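Local atomic coordinates of probable molybdenum cofactor guanylyltransferase (Aquifex aeolicus, PDB entry 2E8B), a protein that probably transfers a GMP moiety from GTP to Mo-molybdopterin, yielding the Mo-molybdopterin guanine dinucleotide form of the molybdenum cofactor. Residues V115-V118 / L119-K123; E150-K154 / K155-R159. One frame throughout, in Å; residues are numbered along the deposited sequence.

Overall arrangement
Both contacts are local and mark places where a helix ends within the MobA-like nucleotidyltransferase domain. Interaction 1 (V115-K123) finishes helix 112-120, which packs on strands 99-104, 140-142 and 170-173 of the central sheet; interaction 2 (E150-R159) finishes helix 146-154 and leads into helix 160-167. Their centres are about 27 Å apart and their nearest atoms about 17 Å apart, so they do not touch. Interaction 1 lies away from the predicted GTP and magnesium sites. Interaction 2 is a surface contact, yet the side chain of I153 comes within about 9 Å of that of D77 and about 11 Å of that of L20, both predicted to bind GTP.

Interaction 1 of 2, residues V115-V118 / L119-K123; sequences VLYV and LENFK
The carbonyl oxygen Y117 O is gripped twice by N121: N121 ND2 donates to it at 2.9 Å and N121 N at 3.1 Å. The two nitrogens arrive from opposite faces of the carbonyl plane. With CG beside its own backbone N (chi1 -71°), N121 turns its amide back over the last turn, and ND2 also lies 3.3 Å above the plane of the Y117 ring, over its centre. Ring and amide planes are 54° apart, so the amide is inclined to the ring and not stacked flat on it. Beyond them, a water joins Y117 OH and N121 OD1. This is the C-terminal end of helix 112-120, where N121 is the first residue to leave helical backbone angles; just before it, E120 N still reaches L116 O at 2.9 Å. A leucine in place of Y117 would probably leave the N121 amide without the ring beneath ND2 and OD1 without its water link to a hydroxyl. On the buried side, L116 CD2 meets L119 CD1 at 4.1 Å, and L119 packs against F101 and V140 of the sheet. A second water donates to E120 OE1 and, weakly, to L116 O.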
loop_
_atom_site.group_PDB
_atom_site.type_symbol
_atom_site.label_atom_id
_atom_site.label_comp_id
_atom_site.label_asym_id
_atom_site.label_seq_id
_atom_site.Cartn_x
_atom_site.Cartn_y
_atom_site.Cartn_z
ATOM N N VAL A 115 -0.584 6.581 9.311
ATOM C CA VAL A 115 0.478 5.611 9.106
ATOM C C VAL A 115 1.172 5.319 10.434
ATOM O O VAL A 115 1.427 4.161 10.775
ATOM C CB VAL A 115 1.516 6.139 8.105
ATOM C CG1 VAL A 115 2.684 5.171 8.000
ATOM C CG2 VAL A 115 0.861 6.331 6.749
ATOM N N LEU A 116 1.461 6.375 11.189
ATOM C CA LEU A 116 2.136 6.225 12.469
ATOM C C LEU A 116 1.307 5.447 13.490
ATOM O O LEU A 116 1.859 4.682 14.279
ATOM C CB LEU A 116 2.511 7.599 13.023
ATOM C CG LEU A 116 3.550 8.350 12.186
ATOM C CD1 LEU A 116 3.797 9.699 12.812
ATOM C CD2 LEU A 116 4.848 7.550 12.099
ATOM N N TYR A 117 -0.012 5.627 13.476
ATOM C CA TYR A 117 -0.860 4.902 14.420
ATOM C C TYR A 117 -0.801 3.414 14.100
ATOM O O TYR A 117 -0.775 2.573 15.006
ATOM C CB TYR A 117 -2.317 5.377 14.354
ATOM C CG TYR A 117 -3.181 4.805 15.463
ATOM C CD1 TYR A 117 -3.041 5.247 16.778
ATOM C CD2 TYR A 117 -4.126 3.813 15.198
ATOM C CE1 TYR A 117 -3.823 4.717 17.805
ATOM C CE2 TYR A 117 -4.914 3.274 16.218
ATOM C CZ TYR A 117 -4.753 3.731 17.517
ATOM O OH TYR A 117 -5.504 3.193 18.534
ATOM N N VAL A 118 -0.767 3.085 12.811
ATOM C CA VAL A 118 -0.690 1.685 12.419
ATOM C C VAL A 118 0.653 1.116 12.859
ATOM O O VAL A 118 0.711 0.025 13.422
ATOM C CB VAL A 118 -0.876 1.504 10.897
ATOM C CG1 VAL A 118 -0.622 0.044 10.506
ATOM C CG2 VAL A 118 -2.295 1.882 10.519
ATOM N N LEU A 119 1.728 1.868 12.631
ATOM C CA LEU A 119 3.055 1.411 13.033
ATOM C C LEU A 119 3.127 1.154 14.534
ATOM O O LEU A 119 3.717 0.165 14.977
ATOM C CB LEU A 119 4.128 2.443 12.666
ATOM C CG LEU A 119 4.467 2.605 11.183
ATOM C CD1 LEU A 119 5.523 3.685 11.011
ATOM C CD2 LEU A 119 4.970 1.285 10.637
ATOM N N GLU A 120 2.544 2.058 15.315
ATOM C CA GLU A 120 2.562 1.924 16.768
ATOM C C GLU A 120 1.841 0.659 17.219
ATOM O O GLU A 120 2.236 0.029 18.198
ATOM C CB GLU A 120 1.907 3.150 17.421
ATOM C CG GLU A 120 1.888 3.112 18.948
ATOM C CD GLU A 120 1.190 4.318 19.566
ATOM O OE1 GLU A 120 1.460 5.457 19.126
ATOM O OE2 GLU A 120 0.386 4.130 20.507
ATOM N N ASN A 121 0.792 0.289 16.491
ATOM C CA ASN A 121 -0.008 -0.883 16.829
ATOM C C ASN A 121 0.303 -2.137 16.019
ATOM O O ASN A 121 -0.481 -3.090 16.017
ATOM C CB ASN A 121 -1.489 -0.537 16.678
ATOM C CG ASN A 121 -1.967 0.402 17.755
ATOM O OD1 ASN A 121 -2.215 -0.016 18.885
ATOM N ND2 ASN A 121 -2.080 1.684 17.423
ATOM N N PHE A 122 1.452 -2.156 15.353
ATOM C CA PHE A 122 1.816 -3.314 14.550
ATOM C C PHE A 122 2.052 -4.591 15.358
ATOM O O PHE A 122 2.673 -4.569 16.419
ATOM C CB PHE A 122 3.068 -3.021 13.717
ATOM C CG PHE A 122 3.658 -4.241 13.066
ATOM C CD1 PHE A 122 2.888 -5.031 12.213
ATOM C CD2 PHE A 122 4.971 -4.621 13.325
ATOM C CE1 PHE A 122 3.419 -6.187 11.630
ATOM C CE2 PHE A 122 5.508 -5.771 12.747
ATOM C CZ PHE A 122 4.730 -6.556 11.899
ATOM N N LYS A 123 1.538 -5.696 14.827
ATOM C CA LYS A 123 1.687 -7.030 15.403
ATOM C C LYS A 123 1.773 -8.019 14.240
ATOM O O LYS A 123 1.022 -7.912 13.269
ATOM C CB LYS A 123 0.487 -7.376 16.291
ATOM C CG LYS A 123 0.490 -6.636 17.617
ATOM C CD LYS A 123 -0.797 -6.861 18.399
ATOM C CE LYS A 123 -0.701 -6.262 19.801
ATOM N NZ LYS A 123 0.313 -6.998 20.608
HETATM O O HOH W 1 1.917 6.496 16.643
HETATM O O HOH W 2 -4.484 1.076 20.226
#

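Interaction 2 of 2, residues E150-K154 / K155-R159; sequences EERIK and KGDYR
A Schellman motif ends helix 146-154, and an Asx turn follows it directly. G156, with positive phi (88°), sends its N to I153 O at 2.8 Å, while D157 N reaches back to R152 O at 2.9 Å; at these backbone angles a side chain on G156 would be jammed against the carbonyl oxygen of K155. The Asx turn is made by D157 OD1, which accepts from R159 N at 3.2 Å.

The same carboxylate is the hub of a salt-bridge network. R159 grips it side-on, NE to OD1 at 2.8 Å and NH2 to OD2 at 2.9 Å, both on the syn sides. R152 NH2 comes to D157 OD2 at 2.7 Å from above the carboxylate plane, on the opposite face from R159 NH2. The R152 chain bends at chi3 (73°), which turns its guanidinium toward D157, and the guanidinium and carboxylate planes stand 59° apart. The two arginines share one carboxylate, whose negative charge probably offsets their closeness. A water in the guanidinium plane accepts from R152 NE and donates to D157 O and R159 O, adding a water-mediated link between the R152 side chain and the backbone of the turn.

Nearer the surface, K155 runs alongside E151 in extended form, but K155 NZ stays 3.5 Å from E151 OE2, a weak salt bridge supplemented by a bridging water. On the inward side, I153 CG2 meets Y158 CE1 at 3.9 Å, the two side chains crossing at about a right angle, and Y158 OH is hydrogen-bonded to E81.

I153 and Y158 both rest on I85 of helix 84-94, whereas R152 packs on A162 and L163 and forms a salt bridge with D166, all of helix 160-167, whose N-cap position is R159.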
loop_
_atom_site.group_PDB
_atom_site.type_symbol
_atom_site.label_atom_id
_atom_site.label_comp_id
_atom_site.label_asym_id
_atom_site.label_seq_id
_atom_site.Cartn_x
_atom_site.Cartn_y
_atom_site.Cartn_z
ATOM N N GLU A 150 2.792 -16.459 -2.633
ATOM C CA GLU A 150 3.201 -17.047 -3.896
ATOM C C GLU A 150 2.406 -18.317 -4.175
ATOM O O GLU A 150 2.025 -18.591 -5.315
ATOM C CB GLU A 150 4.693 -17.364 -3.852
ATOM C CG GLU A 150 5.287 -17.633 -5.207
ATOM C CD GLU A 150 6.745 -17.998 -5.123
ATOM O OE1 GLU A 150 7.547 -17.163 -4.651
ATOM O OE2 GLU A 150 7.083 -19.125 -5.525
ATOM N N GLU A 151 2.158 -19.089 -3.123
ATOM C CA GLU A 151 1.408 -20.331 -3.234
ATOM C C GLU A 151 -0.025 -20.084 -3.705
ATOM O O GLU A 151 -0.514 -20.748 -4.620
ATOM C CB GLU A 151 1.393 -21.035 -1.879
ATOM C CG GLU A 151 0.667 -22.362 -1.850
ATOM C CD GLU A 151 0.745 -23.011 -0.484
ATOM O OE1 GLU A 151 1.874 -23.189 0.020
ATOM O OE2 GLU A 151 -0.315 -23.341 0.089
ATOM N N ARG A 152 -0.701 -19.127 -3.075
ATOM C CA ARG A 152 -2.078 -18.819 -3.443
ATOM C C ARG A 152 -2.183 -18.227 -4.852
ATOM O O ARG A 152 -3.086 -18.580 -5.607
ATOM C CB ARG A 152 -2.695 -17.867 -2.414
ATOM C CG ARG A 152 -2.739 -18.432 -0.994
ATOM C CD ARG A 152 -3.638 -17.596 -0.092
ATOM N NE ARG A 152 -5.050 -17.801 -0.405
ATOM C CZ ARG A 152 -5.768 -18.830 0.029
ATOM N NH1 ARG A 152 -5.207 -19.753 0.803
ATOM N NH2 ARG A 152 -7.040 -18.945 -0.314
ATOM N N ILE A 153 -1.267 -17.330 -5.209
ATOM C CA ILE A 153 -1.302 -16.738 -6.544
ATOM C C ILE A 153 -1.088 -17.857 -7.562
ATOM O O ILE A 153 -1.780 -17.937 -8.577
ATOM C CB ILE A 153 -0.208 -15.659 -6.718
ATOM C CG1 ILE A 153 -0.481 -14.489 -5.765
ATOM C CG2 ILE A 153 -0.184 -15.162 -8.159
ATOM C CD1 ILE A 153 0.507 -13.348 -5.874
ATOM N N LYS A 154 -0.132 -18.731 -7.270
ATOM C CA LYS A 154 0.169 -19.857 -8.147
ATOM C C LYS A 154 -1.081 -20.716 -8.331
ATOM O O LYS A 154 -1.347 -21.215 -9.429
ATOM C CB LYS A 154 1.312 -20.689 -7.545
ATOM C CG LYS A 154 1.834 -21.810 -8.437
ATOM C CD LYS A 154 0.919 -23.022 -8.420
ATOM C CE LYS A 154 0.918 -23.688 -7.054
ATOM N NZ LYS A 154 2.283 -24.142 -6.670
ATOM N N LYS A 155 -1.857 -20.878 -7.263
ATOM C CA LYS A 155 -3.074 -21.679 -7.327
ATOM C C LYS A 155 -4.248 -20.901 -7.911
ATOM O O LYS A 155 -5.358 -21.426 -8.023
ATOM C CB LYS A 155 -3.434 -22.218 -5.943
ATOM C CG LYS A 155 -2.459 -23.272 -5.427
ATOM C CD LYS A 155 -2.833 -23.730 -4.030
ATOM C CE LYS A 155 -1.870 -24.784 -3.506
ATOM N NZ LYS A 155 -2.235 -25.208 -2.124
ATOM N N GLY A 156 -4.001 -19.643 -8.264
ATOM C CA GLY A 156 -5.033 -18.826 -8.882
ATOM C C GLY A 156 -5.977 -18.033 -7.997
ATOM O O GLY A 156 -6.887 -17.381 -8.511
ATOM N N ASP A 157 -5.780 -18.081 -6.685
ATOM C CA ASP A 157 -6.641 -17.344 -5.759
ATOM C C ASP A 157 -5.988 -15.993 -5.482
ATOM O O ASP A 157 -5.041 -15.902 -4.703
ATOM C CB ASP A 157 -6.802 -18.125 -4.451
ATOM C CG ASP A 157 -7.900 -17.563 -3.554
ATOM O OD1 ASP A 157 -8.387 -16.435 -3.807
ATOM O OD2 ASP A 157 -8.271 -18.257 -2.584
ATOM N N TYR A 158 -6.503 -14.952 -6.128
ATOM C CA TYR A 158 -5.963 -13.603 -5.984
ATOM C C TYR A 158 -6.618 -12.793 -4.873
ATOM O O TYR A 158 -6.298 -11.618 -4.690
ATOM C CB TYR A 158 -6.128 -12.838 -7.299
ATOM C CG TYR A 158 -5.241 -13.301 -8.439
ATOM C CD1 TYR A 158 -4.604 -14.545 -8.412
ATOM C CD2 TYR A 158 -5.064 -12.493 -9.564
ATOM C CE1 TYR A 158 -3.811 -14.969 -9.485
ATOM C CE2 TYR A 158 -4.283 -12.907 -10.634
ATOM C CZ TYR A 158 -3.660 -14.144 -10.588
ATOM O OH TYR A 158 -2.901 -14.556 -11.658
ATOM N N ARG A 159 -7.538 -13.403 -4.133
ATOM C CA ARG A 159 -8.215 -12.677 -3.065
ATOM C C ARG A 159 -7.305 -12.404 -1.875
ATOM O O ARG A 159 -6.805 -13.336 -1.248
ATOM C CB ARG A 159 -9.429 -13.465 -2.587
ATOM C CG ARG A 159 -10.453 -13.745 -3.664
ATOM C CD ARG A 159 -11.522 -14.674 -3.121
ATOM N NE ARG A 159 -10.965 -15.988 -2.804
ATOM C CZ ARG A 159 -11.605 -16.920 -2.104
ATOM N NH1 ARG A 159 -12.826 -16.679 -1.640
ATOM N NH2 ARG A 159 -11.032 -18.099 -1.885
HETATM O O HOH W 3 -2.851 -22.637 -0.722
HETATM O O HOH W 4 -5.508 -15.656 -1.968
#